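Local coordinates for NAD-dependent protein deacylase 2 (PDB 4TWJ) that removes acetyl and other acyl groups from protein lysines in an NAD-dependent reaction, among them the N-terminal lysine of the chromatin protein Alba, at residues G119-Y133 and C150-V163. Residues are numbered along the deposited sequence; the frame is centred on the assembly and turned at random.
With ZN (zinc ion), chain C.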
loop_
_atom_site.group_PDB
_atom_site.type_symbol
_atom_site.label_atom_id
_atom_site.label_comp_id
_atom_site.label_asym_id
_atom_site.label_seq_id
_atom_site.Cartn_x
_atom_site.Cartn_y
_atom_site.Cartn_z
ATOM N N GLY A 119 -1.677 7.549 3.976
ATOM C CA GLY A 119 -0.928 8.747 3.613
ATOM C C GLY A 119 0.450 8.431 3.071
ATOM O O GLY A 119 0.674 7.368 2.488
ATOM N N SER A 120 1.383 9.361 3.261
ATOM C CA SER A 120 2.749 9.189 2.769
ATOM C C SER A 120 3.695 10.155 3.460
ATOM O O SER A 120 3.257 11.060 4.164
ATOM C CB SER A 120 2.815 9.431 1.260
ATOM O OG SER A 120 2.758 10.816 0.967
ATOM N N MET A 121 4.990 9.969 3.221
ATOM C CA MET A 121 6.027 10.820 3.808
ATOM C C MET A 121 6.171 12.172 3.107
ATOM O O MET A 121 6.896 13.037 3.594
ATOM C CB MET A 121 7.383 10.105 3.758
ATOM C CG MET A 121 7.438 8.795 4.521
ATOM S SD MET A 121 7.243 9.019 6.296
ATOM C CE MET A 121 8.651 10.045 6.679
ATOM N N ASP A 122 5.475 12.351 1.984
ATOM C CA ASP A 122 5.643 13.520 1.109
ATOM C C ASP A 122 5.510 14.875 1.810
ATOM O O ASP A 122 6.273 15.799 1.529
ATOM C CB ASP A 122 4.623 13.458 -0.035
ATOM C CG ASP A 122 4.983 14.370 -1.188
ATOM O OD1 ASP A 122 6.152 14.339 -1.627
ATOM O OD2 ASP A 122 4.098 15.114 -1.656
ATOM N N LYS A 123 4.529 14.989 2.700
ATOM C CA LYS A 123 4.264 16.231 3.422
ATOM C C LYS A 123 4.319 15.975 4.924
ATOM O O LYS A 123 4.004 14.876 5.378
ATOM C CB LYS A 123 2.890 16.787 3.046
ATOM C CG LYS A 123 2.679 17.023 1.557
ATOM C CD LYS A 123 3.494 18.193 1.024
ATOM C CE LYS A 123 2.952 19.532 1.501
ATOM N NZ LYS A 123 3.548 20.681 0.765
ATOM N N LEU A 124 4.723 16.993 5.683
ATOM C CA LEU A 124 4.881 16.875 7.132
ATOM C C LEU A 124 4.428 18.149 7.834
ATOM O O LEU A 124 4.364 19.216 7.220
ATOM C CB LEU A 124 6.341 16.581 7.496
ATOM C CG LEU A 124 7.046 15.476 6.705
ATOM C CD1 LEU A 124 7.729 16.030 5.459
ATOM C CD2 LEU A 124 8.065 14.761 7.580
ATOM N N ASP A 125 4.114 18.020 9.121
ATOM C CA ASP A 125 3.655 19.140 9.940
ATOM C C ASP A 125 4.346 19.134 11.291
ATOM O O ASP A 125 4.531 18.077 11.891
ATOM C CB ASP A 125 2.154 19.037 10.194
ATOM C CG ASP A 125 1.348 19.038 8.922
ATOM O OD1 ASP A 125 1.059 20.133 8.398
ATOM O OD2 ASP A 125 0.993 17.942 8.448
ATOM N N CYS A 126 4.706 20.315 11.782
ATOM C CA CYS A 126 5.135 20.452 13.168
ATOM C C CYS A 126 3.901 20.509 14.062
ATOM O O CYS A 126 3.047 21.381 13.887
ATOM C CB CYS A 126 5.961 21.712 13.354
ATOM S SG CYS A 126 6.388 22.056 15.071
ATOM N N LEU A 127 3.813 19.595 15.025
ATOM C CA LEU A 127 2.645 19.525 15.907
ATOM C C LEU A 127 2.547 20.694 16.887
ATOM O O LEU A 127 1.470 20.953 17.429
ATOM C CB LEU A 127 2.637 18.211 16.692
ATOM C CG LEU A 127 2.655 16.911 15.883
ATOM C CD1 LEU A 127 2.429 15.728 16.814
ATOM C CD2 LEU A 127 1.620 16.916 14.768
ATOM N N ASP A 128 3.657 21.392 17.122
ATOM C CA ASP A 128 3.677 22.508 18.068
ATOM C C ASP A 128 3.285 23.849 17.444
ATOM O O ASP A 128 2.408 24.534 17.971
ATOM C CB ASP A 128 5.047 22.615 18.748
ATOM C CG ASP A 128 5.254 21.551 19.816
ATOM O OD1 ASP A 128 6.348 20.958 19.854
ATOM O OD2 ASP A 128 4.325 21.306 20.619
ATOM N N CYS A 129 3.929 24.230 16.340
ATOM C CA CYS A 129 3.650 25.525 15.697
ATOM C C CYS A 129 2.918 25.409 14.351
ATOM O O CYS A 129 2.606 26.429 13.732
ATOM C CB CYS A 129 4.945 26.318 15.518
ATOM S SG CYS A 129 5.936 25.832 14.088
ATOM N N HIS A 130 2.657 24.178 13.907
ATOM C CA HIS A 130 1.832 23.893 12.717
ATOM C C HIS A 130 2.494 24.276 11.383
ATOM O O HIS A 130 1.828 24.359 10.347
ATOM C CB HIS A 130 0.441 24.531 12.863
ATOM C CG HIS A 130 -0.152 24.366 14.229
ATOM N ND1 HIS A 130 -0.687 23.174 14.669
ATOM C CD2 HIS A 130 -0.274 25.238 15.260
ATOM C CE1 HIS A 130 -1.121 23.321 15.909
ATOM N NE2 HIS A 130 -0.882 24.563 16.291
ATOM N N GLU A 131 3.809 24.473 11.406
ATOM C CA GLU A 131 4.582 24.698 10.186
ATOM C C GLU A 131 4.485 23.470 9.282
ATOM O O GLU A 131 4.455 22.340 9.775
ATOM C CB GLU A 131 6.049 24.962 10.535
ATOM C CG GLU A 131 6.875 25.570 9.419
ATOM C CD GLU A 131 6.536 27.026 9.127
ATOM O OE1 GLU A 131 5.655 27.611 9.784
ATOM O OE2 GLU A 131 7.166 27.594 8.219
ATOM N N THR A 132 4.434 23.691 7.972
ATOM C CA THR A 132 4.345 22.594 7.005
ATOM C C THR A 132 5.643 22.428 6.222
ATOM O O THR A 132 6.374 23.394 5.996
ATOM C CB THR A 132 3.174 22.790 6.023
ATOM O OG1 THR A 132 3.404 23.953 5.218
ATOM C CG2 THR A 132 1.872 22.949 6.781
ATOM N N TYR A 133 5.921 21.188 5.823
ATOM C CA TYR A 133 7.162 20.833 5.141
ATOM C C TYR A 133 6.927 19.837 4.020
ATOM O O TYR A 133 5.971 19.058 4.057
ATOM C CB TYR A 133 8.150 20.192 6.120
ATOM C CG TYR A 133 8.593 21.114 7.220
ATOM C CD1 TYR A 133 7.888 21.190 8.419
ATOM C CD2 TYR A 133 9.714 21.921 7.062
ATOM C CE1 TYR A 133 8.288 22.048 9.427
ATOM C CE2 TYR A 133 10.121 22.779 8.063
ATOM C CZ TYR A 133 9.407 22.844 9.239
ATOM O OH TYR A 133 9.823 23.710 10.224
ATOM N N CYS A 150 11.683 20.917 13.564
ATOM C CA CYS A 150 11.044 22.099 13.000
ATOM C C CYS A 150 12.028 23.262 12.977
ATOM O O CYS A 150 12.570 23.640 14.013
ATOM C CB CYS A 150 9.832 22.484 13.815
ATOM S SG CYS A 150 8.947 23.918 13.169
ATOM N N ARG A 151 12.259 23.826 11.799
ATOM C CA ARG A 151 13.200 24.937 11.671
ATOM C C ARG A 151 12.660 26.216 12.311
ATOM O O ARG A 151 13.430 27.013 12.852
ATOM C CB ARG A 151 13.551 25.184 10.204
ATOM C CG ARG A 151 14.594 26.278 10.001
ATOM C CD ARG A 151 15.043 26.355 8.555
ATOM N NE ARG A 151 15.888 25.221 8.164
ATOM C CZ ARG A 151 17.217 25.253 8.031
ATOM N NH1 ARG A 151 17.864 24.155 7.653
ATOM N NH2 ARG A 151 17.914 26.361 8.257
ATOM N N LYS A 152 11.347 26.416 12.257
ATOM C CA LYS A 152 10.759 27.628 12.820
ATOM C C LYS A 152 10.906 27.668 14.340
ATOM O O LYS A 152 11.462 28.623 14.883
ATOM C CB LYS A 152 9.285 27.765 12.430
ATOM C CG LYS A 152 8.626 29.012 13.006
ATOM C CD LYS A 152 7.273 29.294 12.373
ATOM C CE LYS A 152 7.414 29.962 11.017
ATOM N NZ LYS A 152 6.088 30.244 10.408
ATOM N N CYS A 153 10.418 26.632 15.021
ATOM C CA CYS A 153 10.316 26.658 16.486
ATOM C C CYS A 153 11.262 25.695 17.219
ATOM O O CYS A 153 11.378 25.765 18.448
ATOM C CB CYS A 153 8.871 26.388 16.902
ATOM S SG CYS A 153 8.390 24.646 16.891
ATOM N N GLY A 154 11.928 24.812 16.479
ATOM C CA GLY A 154 12.919 23.892 17.053
ATOM C C GLY A 154 12.355 22.575 17.559
ATOM O O GLY A 154 13.102 21.738 18.059
ATOM N N SER A 155 11.046 22.378 17.417
ATOM C CA SER A 155 10.374 21.205 17.987
ATOM C C SER A 155 10.915 19.880 17.459
ATOM O O SER A 155 11.366 19.781 16.315
ATOM C CB SER A 155 8.867 21.268 17.723
ATOM O OG SER A 155 8.200 20.128 18.245
ATOM N N TYR A 156 10.851 18.863 18.317
ATOM C CA TYR A 156 11.139 17.485 17.934
ATOM C C TYR A 156 9.908 16.798 17.324
ATOM O O TYR A 156 9.996 15.641 16.918
ATOM C CB TYR A 156 11.593 16.680 19.164
ATOM C CG TYR A 156 13.049 16.844 19.542
ATOM C CD1 TYR A 156 13.978 15.842 19.263
ATOM C CD2 TYR A 156 13.500 17.987 20.196
ATOM C CE1 TYR A 156 15.313 15.980 19.610
ATOM C CE2 TYR A 156 14.830 18.130 20.549
ATOM C CZ TYR A 156 15.732 17.125 20.254
ATOM O OH TYR A 156 17.058 17.262 20.604
ATOM N N TYR A 157 8.773 17.493 17.260
ATOM C CA TYR A 157 7.508 16.877 16.840
ATOM C C TYR A 157 7.121 17.218 15.403
ATOM O O TYR A 157 6.057 17.792 15.153
ATOM C CB TYR A 157 6.383 17.263 17.805
ATOM C CG TYR A 157 6.523 16.621 19.160
ATOM C CD1 TYR A 157 7.317 17.195 20.149
ATOM C CD2 TYR A 157 5.880 15.426 19.445
ATOM C CE1 TYR A 157 7.450 16.601 21.393
ATOM C CE2 TYR A 157 6.008 14.825 20.680
ATOM C CZ TYR A 157 6.793 15.410 21.650
ATOM O OH TYR A 157 6.912 14.800 22.881
ATOM N N VAL A 158 7.988 16.852 14.463
ATOM C CA VAL A 158 7.665 16.933 13.041
ATOM C C VAL A 158 7.046 15.602 12.637
ATOM O O VAL A 158 7.731 14.576 12.600
ATOM C CB VAL A 158 8.905 17.211 12.172
ATOM C CG1 VAL A 158 8.527 17.229 10.691
ATOM C CG2 VAL A 158 9.552 18.524 12.584
ATOM N N LYS A 159 5.747 15.627 12.355
ATOM C CA LYS A 159 4.997 14.416 12.042
ATOM C C LYS A 159 4.699 14.353 10.545
ATOM O O LYS A 159 4.119 15.288 9.999
ATOM C CB LYS A 159 3.684 14.389 12.825
ATOM C CG LYS A 159 2.927 13.071 12.718
ATOM C CD LYS A 159 1.514 13.190 13.252
ATOM C CE LYS A 159 0.765 11.875 13.101
ATOM N NZ LYS A 159 0.334 11.629 11.696
ATOM N N PRO A 160 5.082 13.249 9.879
ATOM C CA PRO A 160 4.702 13.128 8.477
ATOM C C PRO A 160 3.203 12.904 8.353
ATOM O O PRO A 160 2.578 12.407 9.294
ATOM C CB PRO A 160 5.478 11.897 8.007
ATOM C CG PRO A 160 5.639 11.066 9.229
ATOM C CD PRO A 160 5.699 12.011 10.394
ATOM N N ARG A 161 2.631 13.255 7.204
ATOM C CA ARG A 161 1.204 13.028 6.960
ATOM C C ARG A 161 0.947 11.560 6.616
ATOM O O ARG A 161 0.420 11.214 5.553
ATOM C CB ARG A 161 0.677 13.983 5.889
ATOM C CG ARG A 161 0.640 15.410 6.388
ATOM C CD ARG A 161 -0.070 16.350 5.435
ATOM N NE ARG A 161 0.116 17.735 5.863
ATOM C CZ ARG A 161 -0.177 18.805 5.128
ATOM N NH1 ARG A 161 -0.691 18.675 3.907
ATOM N NH2 ARG A 161 0.042 20.019 5.620
ATOM N N VAL A 162 1.346 10.717 7.558
ATOM C CA VAL A 162 1.157 9.284 7.511
ATOM C C VAL A 162 0.171 8.956 8.616
ATOM O O VAL A 162 0.213 9.562 9.688
ATOM C CB VAL A 162 2.493 8.556 7.764
ATOM C CG1 VAL A 162 2.283 7.080 8.090
ATOM C CG2 VAL A 162 3.412 8.719 6.562
ATOM N N VAL A 163 -0.718 8.007 8.354
ATOM C CA VAL A 163 -1.617 7.507 9.381
ATOM C C VAL A 163 -0.827 6.537 10.252
ATOM O O VAL A 163 -0.434 5.467 9.789
ATOM C CB VAL A 163 -2.827 6.777 8.767
ATOM C CG1 VAL A 163 -3.743 6.246 9.863
ATOM C CG2 VAL A 163 -3.593 7.710 7.839
HETATM ZN ZN ZN C . 7.353 24.160 14.848
HETATM O O HOH W 1 1.260 15.665 9.920
HETATM O O HOH W 2 6.913 30.329 7.576
#
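D125 OD2 is gripped twice: R161 NE reaches it at 2.7 Å, and a water bound also to K159 O donates a second hydrogen bond. R161 NH2 takes the other oxygen, D125 OD1, at 3.0 Å, so the guanidinium meets the carboxylate side-on, syn lone pair to N-H, with the two planes only 10° apart. The arginine gets there with its chain stretched out past CG (chi2 and chi3 both -171°), while K123 CB lies over one face of its guanidinium. Shortening D125 to an alanine is likely to leave the R161 charge without its mate, the guanidinium set free to turn, and the water short of one anchor. In the backbone beside this pair, D125 and K159 exchange two hydrogen bonds as an antiparallel hydrogen-bonded pair, and L127 N continues the pairing to Y157 O. On the opposite face L124 packs against V158 and P160, with W64 of helix 60-73 against L124 and P160.

Farther along, D128 OD1 accepts from S155 OG at 2.6 Å, on its anti side and somewhat out of the carboxylate plane, and the same OG receives Y157 N in an ST turn. E131 OE1 holds K152 NZ at 2.7 Å. Y133 OH accepts from R151 N, with C150 SG at the ring edge. Between these clasps C126, C129, C150 and C153 bind zinc, each SG at 2.3 Å, and C129 N points almost straight at C126 SG, which probably tempers the thiolate charge. Two CxxC turns closing on one metal beside a three-stranded antiparallel sheet are the structural zinc module of the sirtuins.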